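Local coordinates for protein enoyl-CoA hydratase/isomerase (Shewanella pealeana, PDB 4KPK) that probably acts as an isomerase or hydratase on acyl-CoA substrates, at residues 39-44 against 50-55; 152-157 against 212-217. One frame throughout, in Å; residues are numbered along the deposited sequence.

Contact 1 of 2, residues 39-44 against 50-55; sequences HYLSCT and AQMVLD. With EDO (1,2-ethanediol), chain B.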
# COMPACT_ATOMS: atom_id res chain seq x y z
N HIS A 39 8.14 -35.98 -10.20
CA HIS A 39 9.49 -36.27 -9.73
C HIS A 39 9.78 -35.51 -8.44
O HIS A 39 10.42 -36.04 -7.56
CB HIS A 39 10.55 -35.86 -10.79
CG HIS A 39 10.35 -36.48 -12.15
ND1 HIS A 39 10.75 -37.77 -12.44
CD2 HIS A 39 9.80 -35.99 -13.30
CE1 HIS A 39 10.45 -38.05 -13.71
NE2 HIS A 39 9.86 -36.99 -14.24
N TYR A 40 9.32 -34.25 -8.39
CA TYR A 40 9.68 -33.27 -7.40
C TYR A 40 8.58 -32.85 -6.47
O TYR A 40 8.85 -32.24 -5.39
CB TYR A 40 10.15 -32.01 -8.08
CG TYR A 40 11.43 -32.11 -8.86
CD1 TYR A 40 12.29 -33.22 -8.77
CD2 TYR A 40 11.82 -31.06 -9.63
CE1 TYR A 40 13.48 -33.25 -9.49
CE2 TYR A 40 13.00 -31.10 -10.32
CZ TYR A 40 13.82 -32.17 -10.25
OH TYR A 40 14.97 -32.10 -10.98
N LEU A 41 7.36 -33.20 -6.82
CA LEU A 41 6.20 -32.84 -6.01
C LEU A 41 5.46 -34.09 -5.54
O LEU A 41 5.56 -35.13 -6.18
CB LEU A 41 5.23 -31.99 -6.84
CG LEU A 41 5.75 -30.67 -7.39
CD1 LEU A 41 4.74 -30.00 -8.35
CD2 LEU A 41 6.08 -29.77 -6.22
N SER A 42 4.71 -33.95 -4.44
CA SER A 42 3.58 -34.82 -4.09
C SER A 42 2.32 -34.05 -4.23
O SER A 42 2.30 -32.80 -4.12
CB SER A 42 3.58 -35.26 -2.60
OG SER A 42 4.75 -35.94 -2.25
N CYS A 43 1.23 -34.78 -4.35
CA CYS A 43 -0.04 -34.12 -4.34
C CYS A 43 -1.06 -35.08 -3.81
O CYS A 43 -1.01 -36.26 -4.12
CB CYS A 43 -0.39 -33.58 -5.75
SG CYS A 43 -0.38 -34.78 -7.07
N THR A 44 -1.96 -34.57 -2.96
CA THR A 44 -3.01 -35.38 -2.35
C THR A 44 -4.29 -34.61 -2.28
O THR A 44 -4.29 -33.37 -2.36
CB THR A 44 -2.62 -35.84 -0.89
OG1 THR A 44 -2.44 -34.68 -0.06
CG2 THR A 44 -1.38 -36.61 -0.93
N ALA A 50 -6.77 -29.82 -1.07
CA ALA A 50 -5.81 -30.39 -1.96
C ALA A 50 -4.50 -29.89 -1.48
O ALA A 50 -4.41 -28.78 -0.97
CB ALA A 50 -6.03 -29.90 -3.40
N GLN A 51 -3.46 -30.68 -1.67
CA GLN A 51 -2.16 -30.26 -1.26
C GLN A 51 -1.20 -30.46 -2.36
O GLN A 51 -1.22 -31.51 -2.98
CB GLN A 51 -1.66 -31.07 -0.04
CG GLN A 51 -2.68 -31.09 1.07
CD GLN A 51 -2.09 -31.66 2.36
OE1 GLN A 51 -0.89 -31.59 2.60
NE2 GLN A 51 -2.93 -32.25 3.17
N MSE A 52 -0.31 -29.48 -2.51
CA MSE A 52 0.83 -29.52 -3.41
C MSE A 52 2.03 -29.37 -2.51
O MSE A 52 2.15 -28.38 -1.78
CB MSE A 52 0.83 -28.38 -4.43
CG MSE A 52 2.03 -28.45 -5.37
SE MSE A 52 1.79 -26.95 -6.67
CE MSE A 52 0.56 -27.09 -8.14
N VAL A 53 2.93 -30.36 -2.60
CA VAL A 53 4.01 -30.49 -1.66
C VAL A 53 5.38 -30.58 -2.36
O VAL A 53 5.63 -31.51 -3.11
CB VAL A 53 3.82 -31.70 -0.73
CG1 VAL A 53 4.97 -31.76 0.30
CG2 VAL A 53 2.47 -31.66 -0.02
N LEU A 54 6.27 -29.65 -2.00
CA LEU A 54 7.63 -29.62 -2.51
C LEU A 54 8.34 -30.71 -1.78
O LEU A 54 8.42 -30.76 -0.46
CB LEU A 54 8.32 -28.26 -2.34
CG LEU A 54 7.83 -27.13 -3.26
CD1 LEU A 54 6.34 -26.95 -3.12
CD2 LEU A 54 8.54 -25.80 -3.01
N ASP A 55 8.75 -31.64 -2.63
CA ASP A 55 9.22 -32.98 -2.20
C ASP A 55 10.54 -33.32 -2.84
O ASP A 55 10.80 -34.42 -3.27
CB ASP A 55 8.16 -34.08 -2.54
CG ASP A 55 8.45 -35.42 -1.85
OD1 ASP A 55 8.91 -35.40 -0.66
OD2 ASP A 55 8.26 -36.47 -2.49
C1 EDO B . 6.61 -37.76 -5.68
O1 EDO B . 5.89 -37.32 -6.83
C2 EDO B . 5.59 -37.63 -4.56
O2 EDO B . 5.63 -38.75 -3.70
O HOH W 1 11.77 -35.85 -5.49

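Contact 2 of 2, residues 152-157 against 212-217; sequences LICCSD and LQIIHD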
# COMPACT_ATOMS: atom_id res chain seq x y z
N LEU A 152 5.71 -17.41 -5.17
CA LEU A 152 4.61 -18.24 -4.74
C LEU A 152 3.96 -17.76 -3.48
O LEU A 152 2.74 -17.77 -3.38
CB LEU A 152 5.07 -19.68 -4.50
CG LEU A 152 5.70 -20.38 -5.74
CD1 LEU A 152 6.13 -21.75 -5.29
CD2 LEU A 152 4.81 -20.46 -6.97
N ILE A 153 4.74 -17.41 -2.47
CA ILE A 153 4.16 -16.96 -1.21
C ILE A 153 3.35 -15.70 -1.43
O ILE A 153 2.22 -15.58 -1.03
CB ILE A 153 5.26 -16.68 -0.17
CG1 ILE A 153 5.87 -17.99 0.22
CG2 ILE A 153 4.68 -15.87 0.98
CD1 ILE A 153 7.27 -17.85 0.77
N CYS A 154 3.94 -14.75 -2.13
CA CYS A 154 3.21 -13.56 -2.55
C CYS A 154 2.03 -13.76 -3.47
O CYS A 154 1.21 -12.85 -3.57
CB CYS A 154 4.16 -12.51 -3.08
SG CYS A 154 5.17 -12.04 -1.67
N CYS A 155 1.91 -14.93 -4.09
CA CYS A 155 0.78 -15.26 -4.95
C CYS A 155 -0.35 -15.94 -4.17
O CYS A 155 -1.47 -16.04 -4.67
CB CYS A 155 1.24 -16.12 -6.13
SG CYS A 155 2.09 -15.13 -7.36
N SER A 156 -0.06 -16.37 -2.96
CA SER A 156 -1.02 -17.12 -2.14
C SER A 156 -1.90 -16.16 -1.42
O SER A 156 -1.53 -15.05 -1.20
CB SER A 156 -0.31 -18.02 -1.15
OG SER A 156 0.49 -18.96 -1.86
N ASP A 157 -3.11 -16.60 -1.07
CA ASP A 157 -4.04 -15.70 -0.39
C ASP A 157 -3.65 -15.60 1.15
O ASP A 157 -3.85 -14.54 1.76
CB ASP A 157 -5.46 -16.19 -0.58
CG ASP A 157 -5.91 -16.17 -2.07
OD1 ASP A 157 -5.71 -15.14 -2.76
OD2 ASP A 157 -6.48 -17.19 -2.55
N LEU A 212 5.82 -6.61 7.10
CA LEU A 212 5.68 -6.26 5.70
C LEU A 212 4.50 -6.92 5.02
O LEU A 212 4.16 -6.59 3.85
CB LEU A 212 6.91 -6.72 4.99
CG LEU A 212 8.18 -6.01 5.43
CD1 LEU A 212 9.32 -6.50 4.60
CD2 LEU A 212 8.09 -4.51 5.37
N GLN A 213 3.93 -7.89 5.74
CA GLN A 213 2.74 -8.62 5.31
C GLN A 213 3.08 -9.62 4.24
O GLN A 213 2.20 -10.09 3.59
CB GLN A 213 1.58 -7.71 4.82
CG GLN A 213 0.95 -6.87 5.90
CD GLN A 213 -0.26 -6.07 5.42
OE1 GLN A 213 -1.16 -6.59 4.77
NE2 GLN A 213 -0.28 -4.79 5.77
N ILE A 214 4.35 -9.98 4.09
CA ILE A 214 4.71 -11.14 3.25
C ILE A 214 4.03 -12.41 3.82
O ILE A 214 3.56 -13.30 3.06
CB ILE A 214 6.26 -11.28 3.18
CG1 ILE A 214 6.87 -10.17 2.32
CG2 ILE A 214 6.68 -12.65 2.68
CD1 ILE A 214 6.45 -10.24 0.86
N ILE A 215 3.95 -12.49 5.17
CA ILE A 215 3.21 -13.57 5.78
C ILE A 215 2.13 -12.97 6.62
O ILE A 215 2.16 -11.77 6.86
CB ILE A 215 4.10 -14.52 6.52
CG1 ILE A 215 4.75 -13.88 7.79
CG2 ILE A 215 5.12 -15.09 5.55
CD1 ILE A 215 5.90 -14.67 8.34
N HIS A 216 1.15 -13.81 6.95
CA HIS A 216 -0.02 -13.45 7.79
C HIS A 216 0.12 -13.94 9.23
O HIS A 216 -0.48 -13.37 10.11
CB HIS A 216 -1.31 -14.01 7.17
CG HIS A 216 -1.55 -13.51 5.78
ND1 HIS A 216 -2.11 -12.29 5.51
CD2 HIS A 216 -1.25 -14.04 4.57
CE1 HIS A 216 -2.16 -12.10 4.20
NE2 HIS A 216 -1.61 -13.14 3.61
N ASP A 217 0.94 -14.95 9.50
CA ASP A 217 1.02 -15.55 10.87
C ASP A 217 2.39 -16.23 11.02
O ASP A 217 3.00 -16.63 10.02
CB ASP A 217 -0.08 -16.62 11.06
CG ASP A 217 -0.27 -17.06 12.56
OD1 ASP A 217 -0.18 -16.21 13.47
OD2 ASP A 217 -0.53 -18.27 12.84
O HOH W 2 -3.16 -12.45 0.70

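Contact 1 of 2, residues 39-44 against 50-55
Ser42 and Val53 form a hydrogen-bonded pair in a beta hairpin. Ser42 N donates to Val53 O at 2.9 Å, in the carbonyl plane. Val53 N returns a bond of 2.9 Å to Ser42 O, with the donor tilted 23° from the carbonyl plane. Thr44 and Gln51 repeat the exchange. Thr44 N reaches Gln51 O in the carbonyl plane at 3.1 Å, and Gln51 N reaches Thr44 O. Beyond the strands, Asp55 N finds Tyr40 O at 2.8 Å. A water donates to both His39 O and Asp55 O. The non-hydrogen-bonded pairs are Leu41 with Leu54 and Cys43 with Met52, a selenomethionine. On their face Leu41 CD2 lies 4.2 Å from Leu54 CD1. On the other face Thr44 and Gln51 meet: Thr44 OG1 sits between its own backbone N and carbonyl carbon (chi1 61°), which sets it 3.7 Å from Gln51 CB. Backbone bonds also tie Ala50 and Met52 to Leu88, and Met52 and Leu54 to Lys90. Several polar ends have partners outside the two segments. Gln51 OE1 bonds to Lys90, Asp55 OD1 to Asn92 and Tyr40 OH to Asp64. Asp35 OD1 takes the backbone N of Cys43, and Glu70 those of His39 and Tyr40. A 1,2-ethanediol, probably from the crystallisation liquor, lies near Ser42 and Asp55, but its fit is doubtful. The hairpin forms one edge of the mixed sheet, 41-46 outermost within the chain. Strand 49-54 pairs in parallel with 86-91. Helix 65-80 packs on Met52 and Leu54, helix 30-37 on Ser42 and Cys43.

Contact 2 of 2, residues 152-157 against 212-217
Ile214 meets Ile153 and Cys154 where the end of helix 148-155 packs on the loop after helix 206-212. Ile214 CD1 is 3.4 Å from Cys154 SG. Its second branch, CG2, lies 4.2 Å from CG2 of Ile153, and the two isoleucine side chains cross at about a right angle. With chi1 at -70°, Ile153 CG1 stands beside the backbone N and CG2 is turned away from it, which brings CG2 to 3.5 Å from Ile214 O. Just before Ile214, Gln213 ends helix 206-212 in a Schellman motif. Further along, Asp157 O lies oblique to the His216 ring, 3.2 Å from NE2, at an angle too poor for a hydrogen bond. A water links them instead: it donates to Asp157 O and is weakly bonded to His216 NE2. Arg192 NE of a second subunit is another weak partner of NE2. Cutting His216 back to an alanine would take away the imidazole and is likely to leave the bridging water and this Arg192 each without a partner here. The contact is thus chiefly apolar, with a water-mediated polar margin and with the Asp157 charge shared between Lys245 of its own chain and Arg195 of the second subunit.

How the contacts relate
Contacts 1 and 2 lie in series along the chain, and their centres are 20 Å apart. Their nearest atoms are about 5 Å apart, but they do not touch. Both belong to the same crotonase-like fold. Contact 1 is at one edge of the mixed sheet, and its centre is about 14 Å from the centre of the chain. The centre of contact 2 is nearer, at about 8 Å, and this contact leads into strands 158-161 and 217-218 toward the opposite edge of the sheet. Strands 86-91 and 137-141 lie between. Only contact 2 meets another subunit. Neither contact holds a bound substrate; the one bound group beside the contacts is a 1,2-ethanediol at contact 1.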